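Local coordinates for protein P35 antigen (Borrelia burgdorferi, PDB 4ALY) that is an outer surface lipoprotein of the Lyme disease agent, critical to ensure infection after a tick bite, at residues 170-181 with 213-223. Residues are numbered along the deposited sequence; the frame is centred on the assembly and turned at random.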
loop_
_atom_site.group_PDB
_atom_site.type_symbol
_atom_site.label_atom_id
_atom_site.label_comp_id
_atom_site.label_asym_id
_atom_site.label_seq_id
_atom_site.Cartn_x
_atom_site.Cartn_y
_atom_site.Cartn_z
ATOM N N LEU A 170 5.119 5.080 4.816
ATOM C CA LEU A 170 5.396 4.372 3.599
ATOM C C LEU A 170 5.070 2.893 3.792
ATOM O O LEU A 170 4.547 2.204 2.906
ATOM C CB LEU A 170 6.872 4.589 3.194
ATOM C CG LEU A 170 7.305 5.924 2.552
ATOM C CD1 LEU A 170 8.807 5.897 2.201
ATOM C CD2 LEU A 170 6.486 6.245 1.300
ATOM N N ILE A 171 5.376 2.402 4.971
ATOM C CA ILE A 171 5.284 0.985 5.199
ATOM C C ILE A 171 3.950 0.557 5.806
ATOM O O ILE A 171 3.309 -0.365 5.318
ATOM C CB ILE A 171 6.485 0.547 6.045
ATOM C CG1 ILE A 171 7.734 0.810 5.167
ATOM C CG2 ILE A 171 6.289 -0.908 6.534
ATOM C CD1 ILE A 171 9.035 0.342 5.762
ATOM N N ASN A 172 3.527 1.246 6.842
ATOM C CA ASN A 172 2.362 0.811 7.589
ATOM C C ASN A 172 1.123 1.318 6.917
ATOM O O ASN A 172 0.075 0.683 7.080
ATOM C CB ASN A 172 2.426 1.331 9.011
ATOM C CG ASN A 172 3.618 0.768 9.787
ATOM O OD1 ASN A 172 3.404 0.064 10.724
ATOM N ND2 ASN A 172 4.850 1.046 9.370
ATOM N N ARG A 173 1.252 2.426 6.147
ATOM C CA ARG A 173 0.170 2.863 5.299
ATOM C C ARG A 173 0.272 2.325 3.834
ATOM O O ARG A 173 -0.468 1.412 3.485
ATOM C CB ARG A 173 -0.220 4.383 5.428
ATOM C CG ARG A 173 -1.191 4.793 4.336
ATOM C CD ARG A 173 -2.440 5.660 4.581
ATOM N NE ARG A 173 -2.130 7.061 4.713
ATOM C CZ ARG A 173 -2.883 8.066 4.264
ATOM N NH1 ARG A 173 -4.012 7.872 3.594
ATOM N NH2 ARG A 173 -2.471 9.305 4.497
ATOM N N GLY A 174 1.159 2.858 2.990
ATOM C CA GLY A 174 1.110 2.547 1.549
ATOM C C GLY A 174 1.457 1.111 1.244
ATOM O O GLY A 174 0.655 0.387 0.571
ATOM N N PHE A 175 2.601 0.651 1.776
ATOM C CA PHE A 175 2.950 -0.763 1.602
ATOM C C PHE A 175 1.795 -1.644 2.123
ATOM O O PHE A 175 1.362 -2.581 1.417
ATOM C CB PHE A 175 4.281 -1.116 2.234
ATOM C CG PHE A 175 4.493 -2.586 2.398
ATOM C CD1 PHE A 175 5.039 -3.350 1.361
ATOM C CD2 PHE A 175 4.157 -3.214 3.583
ATOM C CE1 PHE A 175 5.231 -4.706 1.529
ATOM C CE2 PHE A 175 4.316 -4.583 3.759
ATOM C CZ PHE A 175 4.854 -5.336 2.730
ATOM N N SER A 176 1.237 -1.341 3.302
ATOM C CA SER A 176 0.376 -2.379 3.953
ATOM C C SER A 176 -0.902 -2.623 3.168
ATOM O O SER A 176 -1.385 -3.725 3.114
ATOM C CB SER A 176 0.054 -1.968 5.391
ATOM O OG SER A 176 1.213 -2.068 6.161
ATOM N N ILE A 177 -1.455 -1.553 2.587
ATOM C CA ILE A 177 -2.717 -1.575 1.818
ATOM C C ILE A 177 -2.563 -2.391 0.510
ATOM O O ILE A 177 -3.441 -3.211 0.146
ATOM C CB ILE A 177 -3.105 -0.157 1.423
ATOM C CG1 ILE A 177 -3.361 0.722 2.677
ATOM C CG2 ILE A 177 -4.287 -0.203 0.449
ATOM C CD1 ILE A 177 -3.519 2.190 2.338
ATOM N N GLN A 178 -1.457 -2.122 -0.206
ATOM C CA GLN A 178 -1.095 -2.853 -1.399
ATOM C C GLN A 178 -0.858 -4.351 -1.096
ATOM O O GLN A 178 -1.510 -5.191 -1.713
ATOM C CB GLN A 178 0.116 -2.200 -2.085
ATOM C CG GLN A 178 0.368 -2.748 -3.449
ATOM C CD GLN A 178 -0.828 -2.518 -4.387
ATOM O OE1 GLN A 178 -1.461 -1.440 -4.387
ATOM N NE2 GLN A 178 -1.151 -3.549 -5.182
ATOM N N LEU A 179 0.008 -4.681 -0.124
ATOM C CA LEU A 179 0.154 -6.070 0.355
ATOM C C LEU A 179 -1.200 -6.720 0.643
ATOM O O LEU A 179 -1.457 -7.866 0.217
ATOM C CB LEU A 179 1.011 -6.130 1.630
ATOM C CG LEU A 179 1.041 -7.491 2.346
ATOM C CD1 LEU A 179 1.667 -8.604 1.487
ATOM C CD2 LEU A 179 1.802 -7.403 3.663
ATOM N N ALA A 180 -2.076 -6.000 1.358
ATOM C CA ALA A 180 -3.397 -6.576 1.655
ATOM C C ALA A 180 -4.126 -6.924 0.348
ATOM O O ALA A 180 -4.685 -8.024 0.245
ATOM C CB ALA A 180 -4.248 -5.648 2.503
ATOM N N MET A 181 -4.127 -6.020 -0.640
ATOM C CA MET A 181 -4.832 -6.324 -1.895
ATOM C C MET A 181 -4.317 -7.598 -2.581
ATOM O O MET A 181 -5.091 -8.342 -3.213
ATOM C CB MET A 181 -4.777 -5.153 -2.873
ATOM C CG MET A 181 -5.462 -3.886 -2.373
ATOM S SD MET A 181 -4.990 -2.428 -3.329
ATOM C CE MET A 181 -6.069 -2.585 -4.740
ATOM N N LEU A 213 -10.829 -1.822 0.355
ATOM C CA LEU A 213 -9.452 -1.816 -0.061
ATOM C C LEU A 213 -9.128 -0.733 -1.082
ATOM O O LEU A 213 -8.158 0.006 -0.861
ATOM C CB LEU A 213 -9.073 -3.184 -0.585
ATOM C CG LEU A 213 -8.091 -4.027 0.227
ATOM C CD1 LEU A 213 -7.877 -3.643 1.680
ATOM C CD2 LEU A 213 -8.372 -5.512 -0.008
ATOM N N THR A 214 -9.946 -0.621 -2.155
ATOM C CA THR A 214 -9.807 0.409 -3.214
ATOM C C THR A 214 -9.926 1.789 -2.587
ATOM O O THR A 214 -9.253 2.740 -2.977
ATOM C CB THR A 214 -10.894 0.252 -4.303
ATOM O OG1 THR A 214 -10.587 -0.898 -5.113
ATOM C CG2 THR A 214 -11.012 1.529 -5.229
ATOM N N SER A 215 -10.771 1.899 -1.574
ATOM C CA SER A 215 -11.017 3.208 -1.004
ATOM C C SER A 215 -9.876 3.627 -0.022
ATOM O O SER A 215 -9.594 4.820 0.151
ATOM C CB SER A 215 -12.424 3.226 -0.409
ATOM O OG SER A 215 -12.469 3.985 0.754
ATOM N N LEU A 216 -9.215 2.632 0.584
ATOM C CA LEU A 216 -8.007 2.875 1.365
ATOM C C LEU A 216 -6.830 3.324 0.469
ATOM O O LEU A 216 -6.171 4.325 0.761
ATOM C CB LEU A 216 -7.627 1.611 2.088
ATOM C CG LEU A 216 -8.349 1.198 3.361
ATOM C CD1 LEU A 216 -7.947 -0.247 3.635
ATOM C CD2 LEU A 216 -7.876 2.055 4.524
ATOM N N LYS A 217 -6.599 2.606 -0.639
ATOM C CA LYS A 217 -5.582 3.003 -1.636
ATOM C C LYS A 217 -5.859 4.397 -2.155
ATOM O O LYS A 217 -4.936 5.225 -2.279
ATOM C CB LYS A 217 -5.585 2.058 -2.826
ATOM C CG LYS A 217 -4.452 2.351 -3.799
ATOM C CD LYS A 217 -4.139 1.179 -4.700
ATOM C CE LYS A 217 -2.982 1.507 -5.644
ATOM N NZ LYS A 217 -2.594 0.198 -6.273
ATOM N N GLU A 218 -7.118 4.667 -2.481
ATOM C CA GLU A 218 -7.476 5.932 -3.143
ATOM C C GLU A 218 -7.187 7.116 -2.249
ATOM O O GLU A 218 -6.815 8.168 -2.715
ATOM C CB GLU A 218 -8.957 5.936 -3.528
ATOM C CG GLU A 218 -9.283 6.967 -4.561
ATOM C CD GLU A 218 -8.571 6.660 -5.852
ATOM O OE1 GLU A 218 -8.561 5.444 -6.226
ATOM O OE2 GLU A 218 -8.007 7.625 -6.452
ATOM N N LYS A 219 -7.340 6.943 -0.947
ATOM C CA LYS A 219 -7.119 8.052 -0.062
ATOM C C LYS A 219 -5.606 8.226 0.159
ATOM O O LYS A 219 -5.129 9.337 0.350
ATOM C CB LYS A 219 -7.872 7.823 1.247
ATOM C CG LYS A 219 -7.964 9.093 2.053
ATOM C CD LYS A 219 -8.185 8.778 3.507
ATOM C CE LYS A 219 -8.245 10.083 4.310
ATOM N NZ LYS A 219 -8.313 9.706 5.745
ATOM N N TRP A 220 -4.858 7.125 0.105
ATOM C CA TRP A 220 -3.376 7.146 0.092
ATOM C C TRP A 220 -2.892 7.840 -1.150
ATOM O O TRP A 220 -1.963 8.637 -1.104
ATOM C CB TRP A 220 -2.844 5.723 0.197
ATOM C CG TRP A 220 -1.390 5.484 -0.128
ATOM C CD1 TRP A 220 -0.880 4.735 -1.165
ATOM C CD2 TRP A 220 -0.199 5.953 0.618
ATOM N NE1 TRP A 220 0.495 4.697 -1.113
ATOM C CE2 TRP A 220 0.957 5.434 -0.087
ATOM C CE3 TRP A 220 0.006 6.735 1.775
ATOM C CZ2 TRP A 220 2.267 5.676 0.357
ATOM C CZ3 TRP A 220 1.330 6.979 2.216
ATOM C CH2 TRP A 220 2.428 6.483 1.514
ATOM N N LEU A 221 -3.556 7.594 -2.269
ATOM C CA LEU A 221 -3.156 8.258 -3.518
ATOM C C LEU A 221 -3.474 9.722 -3.432
ATOM O O LEU A 221 -2.669 10.562 -3.865
ATOM C CB LEU A 221 -3.834 7.634 -4.756
ATOM C CG LEU A 221 -3.428 6.191 -5.190
ATOM C CD1 LEU A 221 -4.472 5.543 -6.109
ATOM C CD2 LEU A 221 -2.067 6.247 -5.862
ATOM N N LYS A 222 -4.650 10.034 -2.891
ATOM C CA LYS A 222 -5.056 11.441 -2.690
ATOM C C LYS A 222 -4.173 12.246 -1.674
ATOM O O LYS A 222 -3.789 13.431 -1.909
ATOM C CB LYS A 222 -6.553 11.493 -2.347
ATOM C CG LYS A 222 -7.109 12.905 -2.123
ATOM C CD LYS A 222 -7.290 13.234 -0.636
ATOM C CE LYS A 222 -8.738 13.678 -0.344
ATOM N NZ LYS A 222 -8.994 15.130 -0.598
ATOM N N ASP A 223 -3.858 11.635 -0.540
ATOM C CA ASP A 223 -3.040 12.392 0.440
ATOM C C ASP A 223 -1.637 12.640 -0.113
ATOM O O ASP A 223 -1.012 13.626 0.237
ATOM C CB ASP A 223 -2.966 11.726 1.836
ATOM C CG ASP A 223 -4.313 11.714 2.583
ATOM O OD1 ASP A 223 -5.165 12.573 2.313
ATOM O OD2 ASP A 223 -4.520 10.821 3.434
HETATM O O HOH W 1 -5.226 5.321 3.216
#
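W220 lays one face of its indole over G174, on the neighbouring antiparallel helix. The CA of G174 is 3.6 Å from the centroid of the five-membered ring, 23° off its normal, a CH-pi contact. G174 has no side chain, so the indole can lie directly over its CA. CD2 of L170 meets the ring edge at CH2, and CG of R173 packs near CE3. W220 is thus a knob among L170, R173, G174 and I177. Its NE1 is hydrogen-bonded to OG of S138, which probably helps hold the ring's rotation.

I177 returns the packing as a knob among L213, L216, K217 and W220. Its CG2 lies by the K217 backbone and CB of L216, its CD1 by the L216 carbonyl and CB of W220. G174, I177 and W220 form the tight core of this helical-bundle interface within the Borrelia CRASP-1-like domain. At one end of the seam, CG of M181 lies 3.7 Å from CG of L213. Helix 254-275 adds I264 against A180 and L267 against L213.

The flanks are polar, and solvent reaches them at K217, K219 and D223. R173 has CG anti to the backbone N (chi1 170°), then bends at chi2 and chi3 to reach D223. In this salt bridge NH1 and NH2 both reach OD2 of D223, NH2 on its anti lone pair at 2.8 Å. N252 also accepts from NH2, and a water links NH1 to the carbonyl of L216. On another flank, extended K217 gives NZ to OE1 of Q178 at 2.7 Å, tilted 26° from the amide plane. T137 O takes a second bond from this NZ.

The apolar seam is thus flanked by a salt bridge and a lysine-amide bond; D223 probably offsets much of the R173 charge.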